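Local coordinates for antifreeze protein (Marinomonas primoryensis, PDB 3P4G) that binds to ice as a hyperactive, calcium-dependent antifreeze protein, probably holding ordered clathrate-like water on one side of its beta-helix, at residues N38-T43 and D57-D62; N83-V88 and N102-I107; V260-H265 and S279-F284; G269-N274 and A301-I306. One frame throughout, in Å; residues are numbered along the deposited sequence. Where two conformers were deposited one is given.

Contact 1. Residues N38-T43 and D57-D62. With CA (calcium ion), chain E; CA (calcium ion), chain F.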
loop_
_atom_site.group_PDB
_atom_site.type_symbol
_atom_site.label_atom_id
_atom_site.label_comp_id
_atom_site.label_asym_id
_atom_site.label_seq_id
_atom_site.Cartn_x
_atom_site.Cartn_y
_atom_site.Cartn_z
ATOM N N ASN A 38 11.023 -3.922 -30.489
ATOM C CA ASN A 38 11.564 -2.579 -30.660
ATOM C C ASN A 38 12.530 -2.092 -29.586
ATOM O O ASN A 38 12.477 -2.512 -28.434
ATOM C CB ASN A 38 10.416 -1.578 -30.809
ATOM C CG ASN A 38 9.589 -1.832 -32.042
ATOM O OD1 ASN A 38 8.419 -2.223 -31.963
ATOM N ND2 ASN A 38 10.183 -1.585 -33.221
ATOM N N ASN A 39 13.412 -1.169 -29.981
ATOM C CA ASN A 39 14.264 -0.447 -29.027
ATOM C C ASN A 39 14.114 1.020 -29.398
ATOM O O ASN A 39 14.516 1.441 -30.498
ATOM C CB ASN A 39 15.754 -0.866 -29.094
ATOM C CG ASN A 39 16.602 -0.123 -28.060
ATOM O OD1 ASN A 39 16.212 0.005 -26.903
ATOM N ND2 ASN A 39 17.724 0.393 -28.476
ATOM N N VAL A 40 13.449 1.771 -28.526
ATOM C CA VAL A 40 13.157 3.176 -28.793
ATOM C C VAL A 40 13.941 4.015 -27.810
ATOM O O VAL A 40 13.804 3.832 -26.596
ATOM C CB VAL A 40 11.642 3.458 -28.707
ATOM C CG1 VAL A 40 11.311 5.005 -28.966
ATOM C CG2 VAL A 40 10.897 2.575 -29.697
ATOM N N ALA A 41 14.769 4.939 -28.329
ATOM C CA ALA A 41 15.553 5.826 -27.491
ATOM C C ALA A 41 15.130 7.242 -27.789
ATOM O O ALA A 41 15.289 7.698 -28.937
ATOM C CB ALA A 41 17.082 5.662 -27.820
ATOM N N VAL A 42 14.591 7.928 -26.793
ATOM C CA VAL A 42 14.169 9.340 -26.910
ATOM C C VAL A 42 15.020 10.200 -25.949
ATOM O O VAL A 42 14.947 10.052 -24.729
ATOM C CB VAL A 42 12.637 9.505 -26.592
ATOM C CG1 VAL A 42 12.203 10.984 -26.717
ATOM C CG2 VAL A 42 11.792 8.573 -27.494
ATOM N N THR A 43 15.864 11.087 -26.485
ATOM C CA THR A 43 16.720 11.908 -25.613
ATOM C C THR A 43 15.950 13.118 -25.060
ATOM O O THR A 43 16.368 13.703 -24.059
ATOM C CB THR A 43 17.995 12.437 -26.327
ATOM O OG1 THR A 43 17.599 13.163 -27.478
ATOM C CG2 THR A 43 18.901 11.307 -26.769
ATOM N N ASP A 57 9.366 -5.082 -26.099
ATOM C CA ASP A 57 9.926 -3.799 -26.544
ATOM C C ASP A 57 10.617 -3.112 -25.380
ATOM O O ASP A 57 10.186 -3.209 -24.229
ATOM C CB ASP A 57 8.792 -2.888 -27.013
ATOM C CG ASP A 57 7.954 -3.525 -28.121
ATOM O OD1 ASP A 57 8.490 -3.834 -29.226
ATOM O OD2 ASP A 57 6.753 -3.710 -27.895
ATOM N N LYS A 58 11.637 -2.331 -25.698
ATOM C CA LYS A 58 12.310 -1.515 -24.709
ATOM C C LYS A 58 12.149 -0.078 -25.197
ATOM O O LYS A 58 12.357 0.216 -26.390
ATOM C CB LYS A 58 13.815 -1.824 -24.618
ATOM C CG LYS A 58 14.515 -0.912 -23.536
ATOM C CD LYS A 58 15.858 -1.520 -23.066
ATOM C CE LYS A 58 16.659 -0.554 -22.139
ATOM N NZ LYS A 58 18.025 -1.161 -21.885
ATOM N N VAL A 59 11.717 0.785 -24.285
ATOM C CA VAL A 59 11.568 2.229 -24.544
ATOM C C VAL A 59 12.287 3.013 -23.424
ATOM O O VAL A 59 12.111 2.721 -22.229
ATOM C CB VAL A 59 10.077 2.647 -24.601
ATOM C CG1 VAL A 59 10.012 4.174 -24.702
ATOM C CG2 VAL A 59 9.314 1.996 -25.782
ATOM N N SER A 60 13.097 4.000 -23.819
ATOM C CA SER A 60 13.879 4.782 -22.868
ATOM C C SER A 60 13.752 6.228 -23.275
ATOM O O SER A 60 14.035 6.593 -24.416
ATOM C CB SER A 60 15.350 4.362 -22.878
ATOM O OG SER A 60 15.484 2.971 -22.668
ATOM N N ILE A 61 13.304 7.035 -22.336
ATOM C CA ILE A 61 12.955 8.458 -22.555
ATOM C C ILE A 61 13.708 9.258 -21.496
ATOM O O ILE A 61 13.556 9.012 -20.291
ATOM C CB ILE A 61 11.373 8.654 -22.398
ATOM C CG1 ILE A 61 10.598 7.891 -23.492
ATOM C CG2 ILE A 61 10.936 10.145 -22.371
ATOM C CD1 ILE A 61 9.218 7.395 -23.079
ATOM N N ASP A 62 14.552 10.202 -21.915
ATOM C CA ASP A 62 15.311 10.977 -20.939
ATOM C C ASP A 62 14.491 12.171 -20.435
ATOM O O ASP A 62 14.804 12.749 -19.386
ATOM C CB ASP A 62 16.580 11.500 -21.581
ATOM C CG ASP A 62 17.527 10.401 -21.956
ATOM O OD1 ASP A 62 17.513 9.339 -21.283
ATOM O OD2 ASP A 62 18.311 10.640 -22.885
HETATM CA CA CA E . 7.056 -3.961 -31.029
HETATM CA CA CA F . 5.138 -4.840 -26.649
HETATM O O HOH W 1 15.898 2.072 -25.375
HETATM O O HOH W 2 19.345 13.219 -22.868
#
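Two successive coils of a right-handed calcium-binding beta-helix meet where Asn-38 and Asp-57 share a calcium ion just before the parallel strands 39-42 and 58-61. The two side chains run side by side, amide and carboxylate planes 23° apart. Asp-57 reaches the shared ion through OD1 at 2.3 Å and the next calcium through OD2, so one carboxylate bridges two sites. Its CG stands beside the backbone N, anti to the carbonyl carbon (chi1 -57°), which carries the carboxylate to both ions. Asp-57 OD1 also accepts Asn-38 N on its anti lone pair at 2.8 Å; this bond and the two metal bonds together fix the rotation of the carboxylate. The backbone pairing then runs from Lys-58 N on Asn-38 O to Asp-62 N on Val-42 O. Inward, CG2 of Val-59 touches CB of Val-40 at 4.0 Å, and CG1 of Ile-61 meets CB of Val-42. Outside, Asn-39 OD1 lies alongside Lys-58 CB at 3.8 Å. A water donates to Asn-39 OD1 and Val-40 O. Carbonyls of Asp-34, Ser-36, Val-52 and Ala-54 complete the first calcium site. Metal-bridged turns leading into in-register parallel strands are characteristic of the calcium-binding beta-helix, as in the parallel beta-rolls of RTX proteins.

Contact 2. Residues N83-V88 and N102-I107. With CA (calcium ion), chain G; CA (calcium ion), chain F; CA (calcium ion), chain H.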
loop_
_atom_site.group_PDB
_atom_site.type_symbol
_atom_site.label_atom_id
_atom_site.label_comp_id
_atom_site.label_asym_id
_atom_site.label_seq_id
_atom_site.Cartn_x
_atom_site.Cartn_y
_atom_site.Cartn_z
ATOM N N ASN A 83 6.375 -8.764 -23.069
ATOM C CA ASN A 83 7.104 -8.471 -21.817
ATOM C C ASN A 83 7.998 -7.232 -22.089
ATOM O O ASN A 83 9.107 -7.363 -22.644
ATOM C CB ASN A 83 8.005 -9.670 -21.452
ATOM C CG ASN A 83 7.226 -10.953 -21.175
ATOM O OD1 ASN A 83 6.067 -10.954 -20.711
ATOM N ND2 ASN A 83 7.873 -12.078 -21.463
ATOM N N ASP A 84 7.490 -6.043 -21.764
ATOM C CA ASP A 84 8.097 -4.760 -22.202
ATOM C C ASP A 84 8.859 -4.073 -21.097
ATOM O O ASP A 84 8.547 -4.284 -19.914
ATOM C CB ASP A 84 7.015 -3.840 -22.738
ATOM C CG ASP A 84 6.207 -4.488 -23.866
ATOM O OD1 ASP A 84 6.748 -4.745 -24.988
ATOM O OD2 ASP A 84 5.016 -4.782 -23.656
ATOM N N GLN A 85 9.817 -3.219 -21.471
ATOM C CA GLN A 85 10.676 -2.581 -20.449
ATOM C C GLN A 85 10.725 -1.100 -20.762
ATOM O O GLN A 85 11.108 -0.711 -21.888
ATOM C CB GLN A 85 12.060 -3.171 -20.547
ATOM C CG GLN A 85 12.984 -2.752 -19.389
ATOM C CD GLN A 85 14.317 -3.490 -19.441
ATOM O OE1 GLN A 85 14.374 -4.658 -19.821
ATOM N NE2 GLN A 85 15.394 -2.799 -19.069
ATOM N N LEU A 86 10.299 -0.294 -19.801
ATOM C CA LEU A 86 10.205 1.164 -19.973
ATOM C C LEU A 86 11.049 1.895 -18.979
ATOM O O LEU A 86 11.058 1.562 -17.777
ATOM C CB LEU A 86 8.727 1.606 -19.896
ATOM C CG LEU A 86 8.487 3.125 -19.799
ATOM C CD1 LEU A 86 9.005 3.806 -21.088
ATOM C CD2 LEU A 86 6.974 3.372 -19.620
ATOM N N TYR A 87 11.811 2.889 -19.470
ATOM C CA TYR A 87 12.551 3.768 -18.587
ATOM C C TYR A 87 12.127 5.191 -18.954
ATOM O O TYR A 87 12.104 5.535 -20.122
ATOM C CB TYR A 87 14.043 3.599 -18.822
ATOM C CG TYR A 87 14.871 4.637 -18.070
ATOM C CD1 TYR A 87 15.123 4.495 -16.709
ATOM C CD2 TYR A 87 15.393 5.741 -18.736
ATOM C CE1 TYR A 87 15.877 5.459 -16.026
ATOM C CE2 TYR A 87 16.161 6.696 -18.067
ATOM C CZ TYR A 87 16.403 6.538 -16.729
ATOM O OH TYR A 87 17.136 7.489 -16.044
ATOM N N VAL A 88 11.717 5.967 -17.967
ATOM C CA VAL A 88 11.486 7.423 -18.130
ATOM C C VAL A 88 12.309 8.202 -17.063
ATOM O O VAL A 88 12.089 7.987 -15.859
ATOM C CB VAL A 88 9.987 7.763 -17.965
ATOM C CG1 VAL A 88 9.821 9.282 -18.041
ATOM C CG2 VAL A 88 9.130 7.067 -19.022
ATOM N N ASN A 102 4.542 -9.544 -18.771
ATOM C CA ASN A 102 5.268 -9.278 -17.514
ATOM C C ASN A 102 6.181 -8.090 -17.765
ATOM O O ASN A 102 7.268 -8.235 -18.335
ATOM C CB ASN A 102 6.110 -10.457 -17.113
ATOM C CG ASN A 102 5.293 -11.731 -16.950
ATOM O OD1 ASN A 102 4.203 -11.711 -16.374
ATOM N ND2 ASN A 102 5.829 -12.850 -17.427
ATOM N N ASP A 103 5.653 -6.919 -17.452
ATOM C CA ASP A 103 6.283 -5.626 -17.843
ATOM C C ASP A 103 7.094 -4.987 -16.696
ATOM O O ASP A 103 6.743 -5.126 -15.493
ATOM C CB ASP A 103 5.184 -4.660 -18.272
ATOM C CG ASP A 103 4.407 -5.161 -19.458
ATOM O OD1 ASP A 103 4.974 -5.303 -20.563
ATOM O OD2 ASP A 103 3.193 -5.461 -19.328
ATOM N N GLU A 104 8.118 -4.220 -17.086
ATOM C CA GLU A 104 9.045 -3.613 -16.131
ATOM C C GLU A 104 9.037 -2.127 -16.446
ATOM O O GLU A 104 9.347 -1.743 -17.572
ATOM C CB GLU A 104 10.422 -4.241 -16.288
ATOM C CG GLU A 104 11.435 -3.629 -15.378
ATOM C CD GLU A 104 12.688 -4.482 -15.151
ATOM O OE1 GLU A 104 12.785 -5.667 -15.546
ATOM O OE2 GLU A 104 13.614 -3.942 -14.511
ATOM N N ILE A 105 8.604 -1.316 -15.485
ATOM C CA ILE A 105 8.508 0.175 -15.674
ATOM C C ILE A 105 9.396 0.860 -14.614
ATOM O O ILE A 105 9.348 0.518 -13.418
ATOM C CB ILE A 105 7.089 0.660 -15.499
ATOM C CG1 ILE A 105 6.188 0.145 -16.635
ATOM C CG2 ILE A 105 7.043 2.195 -15.523
ATOM C CD1 ILE A 105 4.697 0.496 -16.410
ATOM N N TYR A 106 10.224 1.820 -15.052
ATOM C CA TYR A 106 11.002 2.588 -14.157
ATOM C C TYR A 106 10.880 4.043 -14.558
ATOM O O TYR A 106 11.403 4.424 -15.600
ATOM C CB TYR A 106 12.487 2.181 -14.285
ATOM C CG TYR A 106 13.392 2.745 -13.195
ATOM C CD1 TYR A 106 13.761 1.975 -12.102
ATOM C CD2 TYR A 106 13.878 4.067 -13.257
ATOM C CE1 TYR A 106 14.610 2.473 -11.124
ATOM C CE2 TYR A 106 14.704 4.587 -12.244
ATOM C CZ TYR A 106 15.062 3.779 -11.193
ATOM O OH TYR A 106 15.883 4.286 -10.181
ATOM N N ILE A 107 10.218 4.824 -13.716
ATOM C CA ILE A 107 10.051 6.267 -13.908
ATOM C C ILE A 107 10.769 6.975 -12.747
ATOM O O ILE A 107 10.444 6.764 -11.571
ATOM C CB ILE A 107 8.557 6.615 -13.888
ATOM C CG1 ILE A 107 7.844 5.918 -15.064
ATOM C CG2 ILE A 107 8.378 8.123 -13.839
ATOM C CD1 ILE A 107 6.402 5.598 -14.729
HETATM CA CA CA G . 3.315 -5.525 -22.229
HETATM CA CA CA F . 5.138 -4.840 -26.649
HETATM CA CA CA H . 1.527 -6.253 -17.861
#
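The calcium-binding turns of the beta-helix continue here with Asp-84 and Asp-103, which meet at one calcium ion before strands 85-88 and 104-107. OD2 of Asp-84 binds that ion at 2.3 Å and OD1 of Asp-103 at 2.4 Å, while the second oxygen of each carboxylate goes to the adjacent calcium on its own side. The negative charge of the two oxygens, 3.1 Å apart between Asp-84 OD2 and Asp-103 OD1, is probably offset by the metal. Asp-103 OD1 also takes the N-H of Asp-84, from the anti side and 21° out of the carboxylate plane. One residue earlier, Asn-83 and Asn-102 repeat with their amide planes 10° apart; OD1 of Asn-83 accepts Asn-102 N at 2.8 Å, adding a side-chain rung to the backbone pairing. The Asn-102 amide bonds in turn to Asn-121. On the outer face Tyr-87 and Tyr-106 point the same way, each with CG anti to its own N, which sends both rings off the strands alongside each other. Their planes are 21° apart but slid past each other, and Tyr-87 CE1 comes 3.7 Å from Tyr-106 CD2. In the interior Val-88 CB meets Ile-107 CG1 at 4.1 Å. Leu-86, Ile-105 and Ile-107 pack inward on Ile-96 of strand 96-97 across the core, while strand 58-61 flanks strand 85-88 with Val-59 and Ile-61 against Leu-86.

Contact 3. Residues V260-H265 and S279-F284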
loop_
_atom_site.group_PDB
_atom_site.type_symbol
_atom_site.label_atom_id
_atom_site.label_comp_id
_atom_site.label_asym_id
_atom_site.label_seq_id
_atom_site.Cartn_x
_atom_site.Cartn_y
_atom_site.Cartn_z
ATOM N N VAL A 260 -5.238 -10.694 18.043
ATOM C CA VAL A 260 -4.292 -10.226 19.043
ATOM C C VAL A 260 -4.037 -8.738 18.804
ATOM O O VAL A 260 -3.808 -8.310 17.644
ATOM C CB VAL A 260 -2.934 -11.016 18.944
ATOM C CG1 VAL A 260 -1.848 -10.284 19.743
ATOM C CG2 VAL A 260 -3.183 -12.503 19.395
ATOM N N LEU A 261 -4.068 -7.951 19.879
ATOM C CA LEU A 261 -3.661 -6.541 19.801
ATOM C C LEU A 261 -2.523 -6.309 20.790
ATOM O O LEU A 261 -2.642 -6.566 21.980
ATOM C CB LEU A 261 -4.846 -5.620 20.136
ATOM C CG LEU A 261 -4.460 -4.131 20.230
ATOM C CD1 LEU A 261 -3.947 -3.604 18.874
ATOM C CD2 LEU A 261 -5.754 -3.365 20.593
ATOM N N ILE A 262 -1.398 -5.889 20.258
ATOM C CA ILE A 262 -0.257 -5.476 21.071
ATOM C C ILE A 262 -0.101 -3.986 21.037
ATOM O O ILE A 262 0.084 -3.393 19.979
ATOM C CB ILE A 262 1.035 -6.161 20.604
ATOM C CG1 ILE A 262 0.869 -7.679 20.776
ATOM C CG2 ILE A 262 2.278 -5.751 21.496
ATOM C CD1 ILE A 262 1.795 -8.396 19.968
ATOM N N VAL A 263 -0.147 -3.386 22.226
ATOM C CA VAL A 263 -0.049 -1.926 22.329
ATOM C C VAL A 263 1.154 -1.638 23.179
ATOM O O VAL A 263 1.186 -1.958 24.382
ATOM C CB VAL A 263 -1.396 -1.281 22.811
ATOM C CG1 VAL A 263 -2.155 -2.195 23.642
ATOM C CG2 VAL A 263 -1.249 0.027 23.497
ATOM N N GLU A 264 2.149 -0.985 22.572
ATOM C CA GLU A 264 3.415 -0.820 23.278
ATOM C C GLU A 264 3.522 0.485 24.104
ATOM O O GLU A 264 4.490 0.663 24.844
ATOM C CB GLU A 264 4.576 -0.916 22.290
ATOM C CG GLU A 264 4.634 -2.240 21.540
ATOM C CD GLU A 264 5.878 -2.372 20.647
ATOM O OE1 GLU A 264 6.752 -1.494 20.671
ATOM O OE2 GLU A 264 5.994 -3.379 19.908
ATOM N N HIS A 265 2.560 1.401 23.945
ATOM C CA HIS A 265 2.640 2.727 24.570
ATOM C C HIS A 265 1.259 3.097 25.184
ATOM O O HIS A 265 0.476 2.191 25.540
ATOM C CB HIS A 265 3.202 3.726 23.511
ATOM C CG HIS A 265 3.954 4.863 24.121
ATOM N ND1 HIS A 265 3.322 5.939 24.722
ATOM C CD2 HIS A 265 5.282 5.054 24.315
ATOM C CE1 HIS A 265 4.236 6.756 25.231
ATOM N NE2 HIS A 265 5.432 6.266 24.956
ATOM N N SER A 279 -7.071 -11.310 22.454
ATOM C CA SER A 279 -5.986 -11.024 23.396
ATOM C C SER A 279 -5.422 -9.637 23.219
ATOM O O SER A 279 -5.282 -9.146 22.090
ATOM C CB SER A 279 -4.806 -12.020 23.222
ATOM O OG SER A 279 -5.227 -13.380 23.360
ATOM N N ILE A 280 -5.102 -9.023 24.339
ATOM C CA ILE A 280 -4.477 -7.690 24.286
ATOM C C ILE A 280 -3.286 -7.694 25.226
ATOM O O ILE A 280 -3.385 -8.175 26.365
ATOM C CB ILE A 280 -5.483 -6.524 24.567
ATOM C CG1 ILE A 280 -4.815 -5.157 24.300
ATOM C CG2 ILE A 280 -6.061 -6.531 26.030
ATOM C CD1 ILE A 280 -5.734 -3.951 24.514
ATOM N N TYR A 281 -2.183 -7.070 24.788
ATOM C CA TYR A 281 -1.005 -6.945 25.609
ATOM C C TYR A 281 -0.759 -5.452 25.788
ATOM O O TYR A 281 -0.489 -4.752 24.825
ATOM C CB TYR A 281 0.188 -7.567 24.872
ATOM C CG TYR A 281 1.513 -7.525 25.602
ATOM C CD1 TYR A 281 1.579 -7.415 27.008
ATOM C CD2 TYR A 281 2.717 -7.678 24.889
ATOM C CE1 TYR A 281 2.783 -7.396 27.672
ATOM C CE2 TYR A 281 3.966 -7.646 25.571
ATOM C CZ TYR A 281 3.974 -7.520 26.953
ATOM O OH TYR A 281 5.187 -7.481 27.649
ATOM N N LEU A 282 -0.872 -4.998 27.023
ATOM C CA LEU A 282 -0.666 -3.585 27.385
ATOM C C LEU A 282 0.744 -3.467 27.929
ATOM O O LEU A 282 0.952 -3.472 29.150
ATOM C CB LEU A 282 -1.667 -3.176 28.467
ATOM C CG LEU A 282 -3.162 -3.304 28.090
ATOM C CD1 LEU A 282 -4.095 -3.080 29.291
ATOM C CD2 LEU A 282 -3.513 -2.297 26.973
ATOM N N LYS A 283 1.716 -3.355 27.030
ATOM C CA LYS A 283 3.127 -3.432 27.452
ATOM C C LYS A 283 3.529 -2.200 28.280
ATOM O O LYS A 283 4.468 -2.255 29.090
ATOM C CB LYS A 283 3.992 -3.527 26.207
ATOM C CG LYS A 283 5.501 -3.696 26.421
ATOM C CD LYS A 283 6.118 -4.236 25.107
ATOM C CE LYS A 283 7.377 -5.038 25.407
ATOM N NZ LYS A 283 8.547 -4.151 25.763
ATOM N N PHE A 284 2.805 -1.093 28.114
ATOM C CA PHE A 284 3.155 0.195 28.744
ATOM C C PHE A 284 2.679 0.337 30.203
ATOM O O PHE A 284 3.161 1.215 30.932
ATOM C CB PHE A 284 2.599 1.340 27.883
ATOM C CG PHE A 284 3.092 2.739 28.257
ATOM C CD1 PHE A 284 4.321 3.202 27.821
ATOM C CD2 PHE A 284 2.273 3.604 29.012
ATOM C CE1 PHE A 284 4.753 4.513 28.131
ATOM C CE2 PHE A 284 2.690 4.904 29.339
ATOM C CZ PHE A 284 3.936 5.352 28.864
HETATM O O HOH W 3 0.296 -0.478 26.546
#
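Near the C-terminal end of the beta-helix, His-265 and Phe-284 stack face to face just beyond the parallel strands 260-263 and 279-282. The ring centroids are 4.4 Å apart and the planes 28° from parallel. CE1 of Phe-284 sits over the centre of the imidazole, whereas His-265 ND1 lies toward the rim of the phenyl face. Both side chains leave the turn in the same direction, with CG roughly anti to N in each (chi1 -151° for His-265, -169° for Phe-284), which brings the rings over one another. On the inner face Leu-261 and Ile-280 lie side by side, CD2 of the leucine 4.0 Å from CD1 of the isoleucine. Val-263 CG1 fits closer, 3.6 Å from Leu-282 CD2, and also touches Ile-280 CG1. Across the outer face Ile-262 and Tyr-281 cross at a slant, Ile-262 CG2 to Tyr-281 CD2 being 3.9 Å; Phe-320 from the C-terminal tail lies nearly parallel to the tyrosine ring. The carboxylate of Glu-264 is held from the preceding coil, by a salt bridge with Arg-241 and a hydrogen bond from Gln-243. Where direct backbone pairing ends at Lys-283 N, a water donates to Val-263 O and His-265 O and accepts the N-H of Phe-284, Phe-284 N to water oxygen 3.0 Å.

Contact 4. Residues G269-N274 and A301-I306. With CA (calcium ion), chain Q; CA (calcium ion), chain P.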
loop_
_atom_site.group_PDB
_atom_site.type_symbol
_atom_site.label_atom_id
_atom_site.label_comp_id
_atom_site.label_asym_id
_atom_site.label_seq_id
_atom_site.Cartn_x
_atom_site.Cartn_y
_atom_site.Cartn_z
ATOM N N GLY A 269 -7.495 5.296 23.140
ATOM C CA GLY A 269 -8.566 5.131 22.138
ATOM C C GLY A 269 -9.487 3.962 22.385
ATOM O O GLY A 269 -9.377 3.294 23.403
ATOM N N THR A 270 -10.427 3.752 21.469
ATOM C CA THR A 270 -11.428 2.661 21.607
ATOM C C THR A 270 -10.843 1.387 20.996
ATOM O O THR A 270 -10.330 1.406 19.854
ATOM C CB THR A 270 -12.754 3.060 20.898
ATOM O OG1 THR A 270 -13.314 4.182 21.600
ATOM C CG2 THR A 270 -13.830 1.868 20.858
ATOM N N VAL A 271 -10.925 0.286 21.731
ATOM C CA VAL A 271 -10.360 -0.987 21.240
ATOM C C VAL A 271 -11.381 -2.097 21.444
ATOM O O VAL A 271 -12.052 -2.158 22.491
ATOM C CB VAL A 271 -8.999 -1.388 21.915
ATOM C CG1 VAL A 271 -7.914 -0.382 21.580
ATOM C CG2 VAL A 271 -9.125 -1.542 23.483
ATOM N N ALA A 272 -11.527 -2.936 20.424
ATOM C CA ALA A 272 -12.501 -4.057 20.474
ATOM C C ALA A 272 -11.941 -5.317 19.892
ATOM O O ALA A 272 -11.391 -5.326 18.781
ATOM C CB ALA A 272 -13.814 -3.679 19.760
ATOM N N GLY A 273 -12.073 -6.399 20.641
ATOM C CA GLY A 273 -11.731 -7.737 20.117
ATOM C C GLY A 273 -12.804 -8.224 19.128
ATOM O O GLY A 273 -12.481 -9.016 18.193
ATOM N N ASN A 274 -14.044 -7.724 19.342
ATOM C CA ASN A 274 -15.250 -8.172 18.638
ATOM C C ASN A 274 -15.417 -9.685 18.870
ATOM O O ASN A 274 -14.912 -10.208 19.882
ATOM C CB ASN A 274 -15.159 -7.812 17.132
ATOM C CG ASN A 274 -15.040 -6.302 16.911
ATOM O OD1 ASN A 274 -14.127 -5.871 16.257
ATOM N ND2 ASN A 274 -15.973 -5.503 17.478
ATOM N N ALA A 301 -11.907 -4.047 28.724
ATOM C CA ALA A 301 -12.700 -5.105 29.346
ATOM C C ALA A 301 -13.358 -6.066 28.383
ATOM O O ALA A 301 -13.658 -7.205 28.772
ATOM C CB ALA A 301 -13.750 -4.508 30.255
ATOM N N ASN A 302 -13.569 -5.644 27.139
ATOM C CA ASN A 302 -14.193 -6.512 26.157
ATOM C C ASN A 302 -13.249 -7.673 25.715
ATOM O O ASN A 302 -13.730 -8.700 25.228
ATOM C CB ASN A 302 -14.702 -5.695 24.974
ATOM C CG ASN A 302 -13.574 -5.029 24.204
ATOM O OD1 ASN A 302 -13.156 -3.872 24.508
ATOM N ND2 ASN A 302 -13.035 -5.750 23.273
ATOM N N PHE A 303 -11.939 -7.524 25.988
ATOM C CA PHE A 303 -10.958 -8.560 25.606
ATOM C C PHE A 303 -11.014 -9.771 26.525
ATOM O O PHE A 303 -11.064 -9.618 27.747
ATOM C CB PHE A 303 -9.548 -8.015 25.575
ATOM C CG PHE A 303 -9.239 -7.289 24.303
ATOM C CD1 PHE A 303 -9.636 -5.952 24.140
ATOM C CD2 PHE A 303 -8.559 -7.956 23.248
ATOM C CE1 PHE A 303 -9.382 -5.282 22.884
ATOM C CE2 PHE A 303 -8.286 -7.311 22.024
ATOM C CZ PHE A 303 -8.691 -5.972 21.847
ATOM N N GLU A 304 -10.999 -10.966 25.922
ATOM C CA GLU A 304 -10.996 -12.195 26.728
ATOM C C GLU A 304 -9.693 -12.382 27.542
ATOM O O GLU A 304 -9.718 -12.923 28.658
ATOM C CB GLU A 304 -11.298 -13.415 25.865
ATOM C CG GLU A 304 -12.723 -13.455 25.371
ATOM C CD GLU A 304 -13.042 -12.567 24.179
ATOM O OE1 GLU A 304 -12.130 -12.063 23.458
ATOM O OE2 GLU A 304 -14.251 -12.435 23.926
ATOM N N HIS A 305 -8.570 -11.954 26.994
ATOM C CA HIS A 305 -7.295 -12.173 27.645
ATOM C C HIS A 305 -6.541 -10.882 27.688
ATOM O O HIS A 305 -6.411 -10.220 26.670
ATOM C CB HIS A 305 -6.468 -13.219 26.891
ATOM C CG HIS A 305 -7.250 -14.448 26.563
ATOM N ND1 HIS A 305 -7.454 -15.462 27.476
ATOM C CD2 HIS A 305 -8.007 -14.753 25.483
ATOM C CE1 HIS A 305 -8.235 -16.381 26.931
ATOM N NE2 HIS A 305 -8.580 -15.979 25.716
ATOM N N ILE A 306 -5.951 -10.583 28.834
ATOM C CA ILE A 306 -5.317 -9.277 29.015
ATOM C C ILE A 306 -4.023 -9.460 29.777
ATOM O O ILE A 306 -4.031 -9.925 30.920
ATOM C CB ILE A 306 -6.201 -8.217 29.766
ATOM C CG1 ILE A 306 -7.575 -8.076 29.102
ATOM C CG2 ILE A 306 -5.456 -6.841 29.838
ATOM C CD1 ILE A 306 -8.588 -7.177 29.968
HETATM CA CA CA Q . -13.964 -11.472 21.651
HETATM CA CA CA P . -12.038 -11.057 17.242
HETATM O O HOH W 4 -13.782 -9.243 22.523
HETATM O O HOH W 5 -16.372 -12.044 21.751
#
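The Phe-303 ring turns one face to the backbone of Gly-273, whose N stands 3.5 Å above the ring plane, toward its rim. Gly-273 CA forms a CH-pi contact over the same face, 4.2 Å from the ring centroid and 24° off the normal. Glycine brings its main chain close to the ring with no side chain between them. Val-271 crosses Phe-303 at about a right angle; its CG2, placed between the backbone N and carbonyl carbon of Val-271, reaches Phe-303 CE1 at 3.8 Å. The amide of Asn-302 packs beside Ala-272, between the backbones of Val-271 and Gly-273. Beyond the ring, Glu-304 grips a calcium ion with both oxygens, OE1 at 2.6 Å and OE2 at 2.5 Å. Asn-274 O binds the same ion at 2.4 Å, and a bound water ties it to the backbone by donating to Asn-302 O. Gly-276 O and Asp-278 OD2 bind this ion too, while Gly-273 O goes to the preceding calcium. Phe-303 also leans on Leu-254 and Ile-280, putting its ring in the hydrophobic interior. With a bidentate glutamate and two waters in its shell, this is the last calcium site of the beta-helix, at a capped solenoid end.

Overall arrangement
All four contacts lie along one right-handed beta-helix, in which strands 39-42, 58-61, 85-88, 104-107, 260-263, 279-282 and 305-308 lie in one row of parallel strands, with seven more between 104-107 and 260-263. Contacts 1 and 2 are successive near the N-terminal end, centres about 10 Å apart, joined through strands 58-61 and 85-88 and a common calcium ion. Contacts 3 and 4 sit at the other end, also about 10 Å apart; their segments alternate along the chain, with strand 270-272 of the opposite row between strands 260-263 and 279-282. Centres of contacts 1 and 4 are about 56 Å apart, a length spanned by repeated calcium-linked coils, consistent with an extended ice-binding surface.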